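PDB 5A29: exopolygalacturonate lyase from Vibrio vulnificus, which probably cleaves the polygalacturonate chains of pectin by metal-assisted beta-elimination, as a family 2 polysaccharide lyase with a bound manganese ion. Local coordinates for residues Lys67-Ile72 with Asn563-Gln568; Thr377-Phe382 with Ser387-Pro392; Val465-Leu470 with Asp518-Leu523; Tyr505-Ala508 with Asn514-Ile517. All blocks are in the same frame, centred on the assembly; numbering follows the deposited sequence.

The chain meets its first segment early, at 67-72, but contact 1 is closed only by 563-568 near the C terminus, so the other three contacts are nested inside its loop. Contact 2 comes next, a short loop between 377-382 and 387-392 that follows strand 377-378; it is complete before contact 3 opens at 465-470. Contact 3 closes at 518-523 and joins the starts of helices 467-480 and 521-532. Inside that loop lies contact 4, where 505-508 faces strand 514-516. Contacts 1, 3 and 4 form a connected group: Asn514 reaches Ile565, and Phe506 packs on Glu521 and Pro522. Contact 2 stands apart, its centre about 29 Å from that of contact 3.

Contact 1: residues Lys67-Ile72 with Asn563-Gln568; sequences KPVEWI and NEIYKQ
Val69 and Ile565 meet where the edge strand 70-72 of a four-stranded antiparallel sheet is covered by the tail of the chain, at the C-terminal end of helix 561-564. The tail folds back here in a type I beta turn from Ile565 to Gln568, and the contact brings early and late parts of the lyase together, away from its metal site.

Apolar packing carries the join. The CG1 methyl of Val69 lies 3.9 Å from CG2 of Ile565, the two side chains meeting at a slant. Ile565 divides its branches: CG2 goes to the valine, while CD1, at the end of an extended chain (chi2 172°), reaches past it to 3.6 Å from the backbone O of Glu70. Its CG2 methyl also sits over the centre of one face of the Tyr566 ring. Ile81 of strand 78-82 and Phe553 also touch the isoleucine.

The hydrogen bonds lie within the tail or run to other parts of the chain. Gln568 NE2 donates to Asn563 O. Asn563 ND2 meets Glu564 OE2 at 2.6 Å, from above the carboxylate plane, and Lys556 adds a salt bridge to the same oxygen. In segment 67-72, Trp71 NE1 bonds to the backbone O of Glu552.

Tyr566 completes the contact. Its CG is anti to the carbonyl carbon (chi1 -61°), which brings the end of the side chain to Val69; the two side chains cross at about a right angle, and the tyrosine OH stops 3.7 Å from Val69 CG2.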
loop_
_atom_site.group_PDB
_atom_site.type_symbol
_atom_site.label_atom_id
_atom_site.label_comp_id
_atom_site.label_asym_id
_atom_site.label_seq_id
_atom_site.Cartn_x
_atom_site.Cartn_y
_atom_site.Cartn_z
ATOM N N LYS A 67 -15.704 -22.098 4.186
ATOM C CA LYS A 67 -14.797 -22.705 3.199
ATOM C C LYS A 67 -13.932 -21.587 2.591
ATOM O O LYS A 67 -14.468 -20.484 2.397
ATOM C CB LYS A 67 -15.600 -23.301 2.041
ATOM C CG LYS A 67 -16.596 -24.384 2.465
ATOM C CD LYS A 67 -15.898 -25.373 3.386
ATOM C CE LYS A 67 -15.243 -26.480 2.589
ATOM N NZ LYS A 67 -16.319 -27.234 1.890
ATOM N N PRO A 68 -12.715 -21.927 2.172
ATOM C CA PRO A 68 -11.856 -20.971 1.407
ATOM C C PRO A 68 -12.468 -20.505 0.103
ATOM O O PRO A 68 -13.194 -21.286 -0.582
ATOM C CB PRO A 68 -10.594 -21.780 1.138
ATOM C CG PRO A 68 -10.540 -22.817 2.216
ATOM C CD PRO A 68 -11.993 -23.192 2.449
ATOM N N VAL A 69 -12.215 -19.243 -0.242
ATOM C CA VAL A 69 -12.881 -18.624 -1.380
ATOM C C VAL A 69 -12.245 -19.134 -2.682
ATOM O O VAL A 69 -11.155 -19.722 -2.660
ATOM C CB VAL A 69 -12.850 -17.097 -1.323
ATOM C CG1 VAL A 69 -13.681 -16.554 -0.157
ATOM C CG2 VAL A 69 -11.379 -16.615 -1.295
ATOM N N GLU A 70 -12.968 -18.944 -3.797
ATOM C CA GLU A 70 -12.585 -19.523 -5.077
ATOM C C GLU A 70 -12.527 -18.489 -6.194
ATOM O O GLU A 70 -13.399 -17.654 -6.311
ATOM C CB GLU A 70 -13.658 -20.583 -5.486
ATOM C CG GLU A 70 -13.609 -21.799 -4.600
ATOM C CD GLU A 70 -14.708 -22.812 -4.937
ATOM O OE1 GLU A 70 -15.716 -22.456 -5.590
ATOM O OE2 GLU A 70 -14.534 -23.969 -4.556
ATOM N N TRP A 71 -11.515 -18.593 -7.051
ATOM C CA TRP A 71 -11.598 -17.886 -8.357
ATOM C C TRP A 71 -12.496 -18.730 -9.266
ATOM O O TRP A 71 -12.313 -19.956 -9.305
ATOM C CB TRP A 71 -10.193 -17.797 -9.015
ATOM C CG TRP A 71 -10.199 -16.825 -10.178
ATOM C CD1 TRP A 71 -10.368 -17.128 -11.488
ATOM C CD2 TRP A 71 -10.081 -15.383 -10.099
ATOM N NE1 TRP A 71 -10.385 -15.958 -12.250
ATOM C CE2 TRP A 71 -10.188 -14.881 -11.422
ATOM C CE3 TRP A 71 -9.884 -14.474 -9.031
ATOM C CZ2 TRP A 71 -10.102 -13.527 -11.722
ATOM C CZ3 TRP A 71 -9.788 -13.102 -9.330
ATOM C CH2 TRP A 71 -9.877 -12.646 -10.666
ATOM N N ILE A 72 -13.429 -18.083 -9.966
ATOM C CA ILE A 72 -14.253 -18.755 -10.960
ATOM C C ILE A 72 -13.812 -18.322 -12.358
ATOM O O ILE A 72 -13.952 -17.148 -12.719
ATOM C CB ILE A 72 -15.727 -18.395 -10.779
ATOM C CG1 ILE A 72 -16.184 -18.892 -9.394
ATOM C CG2 ILE A 72 -16.582 -19.060 -11.889
ATOM C CD1 ILE A 72 -17.541 -18.331 -9.013
ATOM N N ASN A 563 -13.684 -6.921 -5.719
ATOM C CA ASN A 563 -15.091 -6.742 -5.937
ATOM C C ASN A 563 -15.791 -8.092 -6.065
ATOM O O ASN A 563 -16.758 -8.338 -5.362
ATOM C CB ASN A 563 -15.312 -5.969 -7.218
ATOM C CG ASN A 563 -16.768 -5.684 -7.440
ATOM O OD1 ASN A 563 -17.392 -4.951 -6.664
ATOM N ND2 ASN A 563 -17.340 -6.298 -8.474
ATOM N N GLU A 564 -15.287 -8.960 -6.941
ATOM C CA GLU A 564 -16.014 -10.198 -7.336
ATOM C C GLU A 564 -16.126 -11.166 -6.165
ATOM O O GLU A 564 -17.047 -12.003 -6.148
ATOM C CB GLU A 564 -15.320 -10.928 -8.505
ATOM C CG GLU A 564 -15.254 -10.048 -9.781
ATOM C CD GLU A 564 -16.573 -9.345 -10.115
ATOM O OE1 GLU A 564 -17.598 -10.034 -10.306
ATOM O OE2 GLU A 564 -16.627 -8.107 -10.179
ATOM N N ILE A 565 -15.160 -11.106 -5.242
ATOM C CA ILE A 565 -15.210 -11.911 -4.021
ATOM C C ILE A 565 -15.564 -11.087 -2.762
ATOM O O ILE A 565 -16.598 -11.321 -2.123
ATOM C CB ILE A 565 -13.939 -12.723 -3.811
ATOM C CG1 ILE A 565 -13.750 -13.688 -4.995
ATOM C CG2 ILE A 565 -13.928 -13.396 -2.429
ATOM C CD1 ILE A 565 -12.436 -14.436 -5.041
ATOM N N TYR A 566 -14.739 -10.088 -2.429
ATOM C CA TYR A 566 -14.779 -9.504 -1.108
ATOM C C TYR A 566 -15.867 -8.478 -0.906
ATOM O O TYR A 566 -16.076 -8.036 0.256
ATOM C CB TYR A 566 -13.373 -8.978 -0.658
ATOM C CG TYR A 566 -12.392 -10.125 -0.609
ATOM C CD1 TYR A 566 -12.467 -11.085 0.407
ATOM C CD2 TYR A 566 -11.465 -10.316 -1.628
ATOM C CE1 TYR A 566 -11.583 -12.132 0.465
ATOM C CE2 TYR A 566 -10.581 -11.359 -1.589
ATOM C CZ TYR A 566 -10.674 -12.275 -0.544
ATOM O OH TYR A 566 -9.816 -13.321 -0.488
ATOM N N LYS A 567 -16.584 -8.115 -1.975
ATOM C CA LYS A 567 -17.758 -7.236 -1.819
ATOM C C LYS A 567 -19.116 -7.963 -2.013
ATOM O O LYS A 567 -20.152 -7.332 -1.909
ATOM C CB LYS A 567 -17.725 -6.015 -2.777
ATOM C CG LYS A 567 -16.623 -5.019 -2.441
ATOM C CD LYS A 567 -16.738 -3.843 -3.378
ATOM C CE LYS A 567 -15.789 -2.791 -2.916
ATOM N NZ LYS A 567 -15.962 -1.612 -3.807
ATOM N N GLN A 568 -19.068 -9.252 -2.205
ATOM C CA GLN A 568 -20.319 -10.059 -2.243
ATOM C C GLN A 568 -21.040 -10.006 -0.858
ATOM O O GLN A 568 -20.404 -9.915 0.240
ATOM C CB GLN A 568 -19.964 -11.508 -2.612
ATOM C CG GLN A 568 -19.383 -11.646 -4.017
ATOM C CD GLN A 568 -20.221 -10.889 -5.052
ATOM O OE1 GLN A 568 -21.367 -11.252 -5.273
ATOM N NE2 GLN A 568 -19.670 -9.791 -5.641
#

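Contact 2: residues Thr377-Phe382 with Ser387-Pro392; sequences TIKPIF and SIEGIP
Pro380 and Ile388 share the one hydrogen bond between these segments: Ile388 N donates to Pro380 O over 3.0 Å, with an N-H...O angle of 163° and the donor almost in line with the carbonyl bond. CA of Ser387 approaches the same oxygen at 3.5 Å in a CA-H...O contact, so the carbonyl is met by two neighbouring residues of the returning chain.

Side chains close in around this bond. The proline ring lies against the backbone of Glu389, its CG 3.6 Å from Glu389 CA, and the glutamate side chain crosses it at about a right angle. Extended beyond CG, Glu389 carries OE1 to 3.8 Å from CG of Lys379; the lysine turns away, leaving NZ 6.0 Å from OE1, and the two charges do not touch. Further along, Ile388 CG2 comes up to the edge of the Phe382 ring, near its plane, 3.8 Å from CE1. Ile381 has its CB directed away from 387-392, though its CG2 still touches Ser387 CA at 4.0 Å.

The next shell fixes these groups. Ser387 OG, placed anti to its own N (chi1 173°), accepts from Glu389 N at 3.1 Å and holds the backbone that packs on the proline. Phe328 and Phe313 both meet the Phe382 ring edge-to-face, while Ile381 packs on Leu369 and Ala370 of helix 353-370.

The whole is an irregular hairpin-like loop with a single beta bridge, Ile381 to Ser387, with an ST turn starting at Ser387 and then a type II beta turn from Ile388 to Ile391.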
loop_
_atom_site.group_PDB
_atom_site.type_symbol
_atom_site.label_atom_id
_atom_site.label_comp_id
_atom_site.label_asym_id
_atom_site.label_seq_id
_atom_site.Cartn_x
_atom_site.Cartn_y
_atom_site.Cartn_z
ATOM N N THR A 377 -11.021 19.014 4.192
ATOM C CA THR A 377 -11.014 18.297 2.915
ATOM C C THR A 377 -9.706 18.513 2.162
ATOM O O THR A 377 -8.980 19.443 2.513
ATOM C CB THR A 377 -12.178 18.689 1.995
ATOM O OG1 THR A 377 -12.163 20.112 1.862
ATOM C CG2 THR A 377 -13.520 18.241 2.651
ATOM N N ILE A 378 -9.461 17.654 1.161
ATOM C CA ILE A 378 -8.272 17.716 0.282
ATOM C C ILE A 378 -8.821 18.088 -1.124
ATOM O O ILE A 378 -9.656 17.338 -1.663
ATOM C CB ILE A 378 -7.542 16.365 0.193
ATOM C CG1 ILE A 378 -7.111 15.800 1.574
ATOM C CG2 ILE A 378 -6.304 16.465 -0.762
ATOM C CD1 ILE A 378 -6.510 16.843 2.396
ATOM N N LYS A 379 -8.435 19.236 -1.663
ATOM C CA LYS A 379 -8.853 19.636 -3.043
ATOM C C LYS A 379 -8.156 18.810 -4.124
ATOM O O LYS A 379 -6.974 18.455 -3.947
ATOM C CB LYS A 379 -8.465 21.111 -3.247
ATOM C CG LYS A 379 -9.243 22.014 -2.308
ATOM C CD LYS A 379 -8.812 23.455 -2.507
ATOM C CE LYS A 379 -7.553 23.734 -1.692
ATOM N NZ LYS A 379 -7.555 25.127 -1.154
ATOM N N PRO A 380 -8.835 18.587 -5.299
ATOM C CA PRO A 380 -8.191 17.917 -6.438
ATOM C C PRO A 380 -7.345 18.940 -7.238
ATOM O O PRO A 380 -7.883 19.831 -7.937
ATOM C CB PRO A 380 -9.390 17.414 -7.294
ATOM C CG PRO A 380 -10.466 18.451 -7.028
ATOM C CD PRO A 380 -10.274 18.873 -5.566
ATOM N N ILE A 381 -6.021 18.763 -7.194
ATOM C CA ILE A 381 -5.164 19.789 -7.704
ATOM C C ILE A 381 -4.069 19.216 -8.602
ATOM O O ILE A 381 -3.761 18.003 -8.556
ATOM C CB ILE A 381 -4.462 20.576 -6.529
ATOM C CG1 ILE A 381 -3.574 19.634 -5.643
ATOM C CG2 ILE A 381 -5.445 21.442 -5.752
ATOM C CD1 ILE A 381 -2.450 20.424 -4.942
ATOM N N PHE A 382 -3.498 20.106 -9.413
ATOM C CA PHE A 382 -2.178 19.812 -10.046
ATOM C C PHE A 382 -1.050 20.352 -9.148
ATOM O O PHE A 382 -1.324 21.101 -8.191
ATOM C CB PHE A 382 -2.100 20.527 -11.434
ATOM C CG PHE A 382 -2.997 19.897 -12.489
ATOM C CD1 PHE A 382 -4.345 20.279 -12.582
ATOM C CD2 PHE A 382 -2.512 18.960 -13.396
ATOM C CE1 PHE A 382 -5.183 19.711 -13.564
ATOM C CE2 PHE A 382 -3.365 18.372 -14.357
ATOM C CZ PHE A 382 -4.722 18.754 -14.409
ATOM N N SER A 387 -6.584 24.123 -9.084
ATOM C CA SER A 387 -7.666 23.212 -8.630
ATOM C C SER A 387 -8.689 22.953 -9.761
ATOM O O SER A 387 -9.071 23.853 -10.514
ATOM C CB SER A 387 -8.345 23.831 -7.402
ATOM O OG SER A 387 -9.495 23.055 -7.035
ATOM N N ILE A 388 -9.138 21.721 -9.903
ATOM C CA ILE A 388 -10.257 21.469 -10.786
ATOM C C ILE A 388 -11.528 21.163 -9.991
ATOM O O ILE A 388 -12.454 20.556 -10.544
ATOM C CB ILE A 388 -9.965 20.299 -11.745
ATOM C CG1 ILE A 388 -9.802 18.952 -10.997
ATOM C CG2 ILE A 388 -8.696 20.626 -12.513
ATOM C CD1 ILE A 388 -9.794 17.738 -11.919
ATOM N N GLU A 389 -11.524 21.517 -8.718
ATOM C CA GLU A 389 -12.650 21.238 -7.810
ATOM C C GLU A 389 -14.003 21.670 -8.450
ATOM O O GLU A 389 -14.200 22.849 -8.763
ATOM C CB GLU A 389 -12.447 21.996 -6.476
ATOM C CG GLU A 389 -13.467 21.554 -5.426
ATOM C CD GLU A 389 -13.351 22.274 -4.101
ATOM O OE1 GLU A 389 -12.476 23.152 -3.929
ATOM O OE2 GLU A 389 -14.226 22.037 -3.235
ATOM N N GLY A 390 -14.914 20.718 -8.648
ATOM C CA GLY A 390 -16.266 21.081 -9.105
ATOM C C GLY A 390 -16.381 21.234 -10.613
ATOM O O GLY A 390 -17.464 21.468 -11.111
ATOM N N ILE A 391 -15.271 21.186 -11.366
ATOM C CA ILE A 391 -15.363 21.480 -12.809
ATOM C C ILE A 391 -15.545 20.197 -13.653
ATOM O O ILE A 391 -14.675 19.311 -13.670
ATOM C CB ILE A 391 -14.084 22.255 -13.258
ATOM C CG1 ILE A 391 -13.892 23.522 -12.399
ATOM C CG2 ILE A 391 -14.127 22.597 -14.735
ATOM C CD1 ILE A 391 -12.585 24.284 -12.678
ATOM N N PRO A 392 -16.669 20.091 -14.402
ATOM C CA PRO A 392 -16.894 18.828 -15.120
ATOM C C PRO A 392 -15.772 18.680 -16.160
ATOM O O PRO A 392 -15.400 19.678 -16.781
ATOM C CB PRO A 392 -18.249 19.047 -15.794
ATOM C CG PRO A 392 -18.922 20.110 -14.944
ATOM C CD PRO A 392 -17.813 21.021 -14.483
#

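Contact 3: residues Val465-Leu470 with Asp518-Leu523; sequences VSPMTL and DAIEPL
Two helix starts meet here: Pro467 opens helix 467-480 and packs against Ile520 and Glu521, where helix 521-532 begins. The first start is a capping box. Thr469 N donates to Ser466 OG at 3.2 Å, and Ser466 N donates to Thr469 OG1 at 2.9 Å; Glu414 hydrogen-bonds to both hydroxyls, one carboxylate oxygen to each, so a further residue also holds these buried hydroxyls.

The contact itself is made by carbon. Ile520 is modelled in two conformers, and its close approaches, including that to Met468, hold for the one described and may differ in the other. Here chi1 of 59° puts CG1 between its own N and carbonyl carbon, aiming the chain at the proline. CD1 then lies 3.5 Å from Pro467 CB, and CG1 lies 3.8 Å from Pro467 CG, the isoleucine crossing the ring at about a right angle.

Glu521 CG lies 3.9 Å from Pro467 CG, and the bend at chi2 (86°) keeps the carboxylate beside the ring; its charge partner is outside, in a salt bridge from OE2 to Arg500 of helix 484-500. Met468, the next residue after the proline, is bent at chi2 and chi3, and its terminal CE ends 3.7 Å from Ile520 CD1.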
loop_
_atom_site.group_PDB
_atom_site.type_symbol
_atom_site.label_atom_id
_atom_site.label_comp_id
_atom_site.label_asym_id
_atom_site.label_seq_id
_atom_site.Cartn_x
_atom_site.Cartn_y
_atom_site.Cartn_z
ATOM N N VAL A 465 -14.757 4.594 14.031
ATOM C CA VAL A 465 -13.385 4.265 14.345
ATOM C C VAL A 465 -12.880 3.378 13.252
ATOM O O VAL A 465 -13.658 2.681 12.557
ATOM C CB VAL A 465 -13.248 3.597 15.764
ATOM C CG1 VAL A 465 -13.656 4.618 16.827
ATOM C CG2 VAL A 465 -14.114 2.368 15.875
ATOM N N SER A 466 -11.564 3.315 13.122
ATOM C CA SER A 466 -10.979 2.413 12.140
ATOM C C SER A 466 -9.634 1.916 12.677
ATOM O O SER A 466 -9.169 2.417 13.706
ATOM C CB SER A 466 -10.747 3.197 10.847
ATOM O OG SER A 466 -9.776 4.178 11.161
ATOM N N PRO A 467 -8.987 0.960 11.989
ATOM C CA PRO A 467 -7.600 0.615 12.391
ATOM C C PRO A 467 -6.680 1.856 12.434
ATOM O O PRO A 467 -5.758 1.977 13.327
ATOM C CB PRO A 467 -7.166 -0.389 11.295
ATOM C CG PRO A 467 -8.482 -1.015 10.842
ATOM C CD PRO A 467 -9.448 0.156 10.832
ATOM N N MET A 468 -6.891 2.788 11.490
ATOM C CA MET A 468 -6.094 4.025 11.432
ATOM C C MET A 468 -6.304 4.868 12.681
ATOM O O MET A 468 -5.347 5.576 13.096
ATOM C CB MET A 468 -6.441 4.887 10.218
ATOM C CG MET A 468 -6.106 4.207 8.899
ATOM S SD MET A 468 -4.302 3.799 8.804
ATOM C CE MET A 468 -4.543 2.052 8.811
ATOM N N THR A 469 -7.485 4.801 13.326
ATOM C CA THR A 469 -7.662 5.531 14.604
ATOM C C THR A 469 -6.655 5.056 15.626
ATOM O O THR A 469 -6.031 5.877 16.372
ATOM C CB THR A 469 -9.100 5.304 15.199
ATOM O OG1 THR A 469 -10.066 5.536 14.149
ATOM C CG2 THR A 469 -9.335 6.268 16.343
ATOM N N LEU A 470 -6.524 3.728 15.702
ATOM C CA LEU A 470 -5.653 3.106 16.722
ATOM C C LEU A 470 -4.171 3.407 16.379
ATOM O O LEU A 470 -3.405 3.752 17.275
ATOM C CB LEU A 470 -5.811 1.573 16.790
ATOM C CG LEU A 470 -7.236 1.024 17.069
ATOM C CD1 LEU A 470 -7.121 -0.461 17.479
ATOM C CD2 LEU A 470 -7.816 1.839 18.190
ATOM N N ASP A 518 -6.051 -10.875 4.971
ATOM C CA ASP A 518 -5.110 -9.721 5.068
ATOM C C ASP A 518 -5.676 -8.544 5.838
ATOM O O ASP A 518 -5.110 -7.487 5.843
ATOM C CB ASP A 518 -4.709 -9.254 3.663
ATOM C CG ASP A 518 -3.163 -9.053 3.522
ATOM O OD1 ASP A 518 -2.412 -9.734 4.284
ATOM O OD2 ASP A 518 -2.737 -8.274 2.607
ATOM N N ALA A 519 -6.799 -8.740 6.542
ATOM C CA ALA A 519 -7.385 -7.673 7.390
ATOM C C ALA A 519 -6.291 -7.039 8.315
ATOM O O ALA A 519 -5.441 -7.730 8.915
ATOM C CB ALA A 519 -8.491 -8.304 8.253
ATOM N N ILE A 520 -6.371 -5.742 8.496
ATOM C CA ILE A 520 -5.336 -5.111 9.349
ATOM C C ILE A 520 -5.828 -4.826 10.770
ATOM O O ILE A 520 -5.057 -4.442 11.634
ATOM C CB ILE A 520 -4.850 -3.814 8.725
ATOM C CG1 ILE A 520 -6.038 -2.880 8.561
ATOM C CG2 ILE A 520 -4.125 -4.101 7.402
ATOM C CD1 ILE A 520 -5.615 -1.477 8.337
ATOM N N GLU A 521 -7.120 -5.011 11.032
ATOM C CA GLU A 521 -7.636 -4.829 12.415
ATOM C C GLU A 521 -6.770 -5.620 13.430
ATOM O O GLU A 521 -6.457 -5.058 14.481
ATOM C CB GLU A 521 -9.103 -5.329 12.539
ATOM C CG GLU A 521 -10.111 -4.367 11.914
ATOM C CD GLU A 521 -10.319 -4.580 10.375
ATOM O OE1 GLU A 521 -9.603 -5.371 9.729
ATOM O OE2 GLU A 521 -11.169 -3.859 9.798
ATOM N N PRO A 522 -6.397 -6.882 13.125
ATOM C CA PRO A 522 -5.588 -7.645 14.080
ATOM C C PRO A 522 -4.271 -6.975 14.373
ATOM O O PRO A 522 -3.858 -6.894 15.560
ATOM C CB PRO A 522 -5.278 -8.956 13.334
ATOM C CG PRO A 522 -6.430 -9.101 12.370
ATOM C CD PRO A 522 -6.763 -7.697 11.953
ATOM N N LEU A 523 -3.522 -6.628 13.328
ATOM C CA LEU A 523 -2.292 -5.829 13.624
ATOM C C LEU A 523 -2.563 -4.578 14.432
ATOM O O LEU A 523 -1.804 -4.256 15.364
ATOM C CB LEU A 523 -1.499 -5.549 12.330
ATOM C CG LEU A 523 -0.118 -4.844 12.554
ATOM C CD1 LEU A 523 0.837 -5.774 13.320
ATOM C CD2 LEU A 523 0.503 -4.471 11.152
#

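Contact 4: residues Tyr505-Ala508 with Asn514-Ile517; sequences YFLA and NASI
Tyr505 and Leu507 both pack on the methyl of Ala515, from directions about a right angle apart. The apolar part is tight: Ala515 CB lies 3.4 Å from Tyr505 CB and 3.7 Å from Tyr505 CG, at the root of the ring, which it meets obliquely. From the other residue, Leu507 CD2 lies 3.7 Å from Ala515 CB and comes within 3.6 Å of Ala515 CA, equally near the backbone O of Asn514. Leucine chi1 of -68° sets CG beside its own N; CD1 continues the extended chain, while the other branch, CD2, turns to the alanine.

The two segments belong to separate two-stranded antiparallel sheets: 505-506 pairs with 501-502, and 514-516 pairs with 60-62. Two ordered waters link their backbones.

Water supplies the polar part. Phe506 O accepts from both molecules, at 2.8 Å from water 1 and 2.7 Å from water 2. The first also donates to Ser516 O; the second accepts from Ser516 N at 2.9 Å. Each thus bridges Phe506 O to the serine backbone. Asn514 and Phe506 point their side chains to other parts of the fold: Asn514 ND2 bonds to the backbone O of Ile565, and the Phe506 ring packs against Glu521 and Pro522 and meets Tyr39 edge-to-face.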
loop_
_atom_site.group_PDB
_atom_site.type_symbol
_atom_site.label_atom_id
_atom_site.label_comp_id
_atom_site.label_asym_id
_atom_site.label_seq_id
_atom_site.Cartn_x
_atom_site.Cartn_y
_atom_site.Cartn_z
ATOM N N TYR A 505 -14.454 -13.472 12.019
ATOM C CA TYR A 505 -13.462 -12.786 11.150
ATOM C C TYR A 505 -13.622 -11.298 11.233
ATOM O O TYR A 505 -14.554 -10.793 11.839
ATOM C CB TYR A 505 -13.693 -13.214 9.675
ATOM C CG TYR A 505 -13.271 -14.650 9.463
ATOM C CD1 TYR A 505 -11.939 -14.954 9.190
ATOM C CD2 TYR A 505 -14.193 -15.721 9.663
ATOM C CE1 TYR A 505 -11.524 -16.264 9.083
ATOM C CE2 TYR A 505 -13.769 -17.032 9.577
ATOM C CZ TYR A 505 -12.459 -17.294 9.244
ATOM O OH TYR A 505 -11.991 -18.570 9.169
ATOM N N PHE A 506 -12.695 -10.554 10.587
ATOM C CA PHE A 506 -12.812 -9.116 10.548
ATOM C C PHE A 506 -13.334 -8.664 9.174
ATOM O O PHE A 506 -12.747 -9.034 8.148
ATOM C CB PHE A 506 -11.429 -8.486 10.826
ATOM C CG PHE A 506 -11.039 -8.603 12.288
ATOM C CD1 PHE A 506 -11.600 -7.737 13.231
ATOM C CD2 PHE A 506 -10.201 -9.615 12.703
ATOM C CE1 PHE A 506 -11.259 -7.801 14.580
ATOM C CE2 PHE A 506 -9.903 -9.752 14.066
ATOM C CZ PHE A 506 -10.429 -8.857 15.003
ATOM N N LEU A 507 -14.439 -7.917 9.175
ATOM C CA LEU A 507 -15.134 -7.538 7.942
ATOM C C LEU A 507 -15.396 -6.072 8.006
ATOM O O LEU A 507 -15.726 -5.553 9.089
ATOM C CB LEU A 507 -16.507 -8.241 7.856
ATOM C CG LEU A 507 -16.447 -9.764 7.660
ATOM C CD1 LEU A 507 -17.917 -10.233 7.667
ATOM C CD2 LEU A 507 -15.839 -10.098 6.290
ATOM N N ALA A 508 -15.262 -5.404 6.843
ATOM C CA ALA A 508 -15.475 -3.949 6.756
ATOM C C ALA A 508 -16.994 -3.619 6.831
ATOM O O ALA A 508 -17.363 -2.513 7.189
ATOM C CB ALA A 508 -14.852 -3.381 5.437
ATOM N N ASN A 514 -17.643 -12.696 2.461
ATOM C CA ASN A 514 -16.312 -13.338 2.444
ATOM C C ASN A 514 -15.241 -12.488 3.145
ATOM O O ASN A 514 -15.211 -11.270 2.906
ATOM C CB ASN A 514 -15.858 -13.478 0.975
ATOM C CG ASN A 514 -16.739 -14.425 0.187
ATOM O OD1 ASN A 514 -16.902 -15.598 0.609
ATOM N ND2 ASN A 514 -17.300 -13.942 -0.975
ATOM N N ALA A 515 -14.431 -13.103 4.007
ATOM C CA ALA A 515 -13.469 -12.338 4.810
ATOM C C ALA A 515 -12.084 -12.533 4.171
ATOM O O ALA A 515 -11.754 -13.625 3.762
ATOM C CB ALA A 515 -13.427 -12.857 6.259
ATOM N N SER A 516 -11.272 -11.474 4.117
ATOM C CA SER A 516 -9.862 -11.605 3.683
ATOM C C SER A 516 -8.967 -11.809 4.876
ATOM O O SER A 516 -9.074 -11.111 5.877
ATOM C CB SER A 516 -9.394 -10.299 2.919
ATOM O OG SER A 516 -7.972 -10.351 2.838
ATOM N N ILE A 517 -8.029 -12.737 4.792
ATOM C CA ILE A 517 -7.095 -12.873 5.897
ATOM C C ILE A 517 -5.976 -11.816 5.889
ATOM O O ILE A 517 -5.091 -11.834 6.746
ATOM C CB ILE A 517 -6.428 -14.275 5.962
ATOM C CG1 ILE A 517 -5.391 -14.507 4.830
ATOM C CG2 ILE A 517 -7.473 -15.369 5.901
ATOM C CD1 ILE A 517 -4.517 -15.704 5.167
HETATM O O HOH W 1 -10.874 -11.175 8.265
HETATM O O HOH W 2 -12.289 -9.120 5.457
#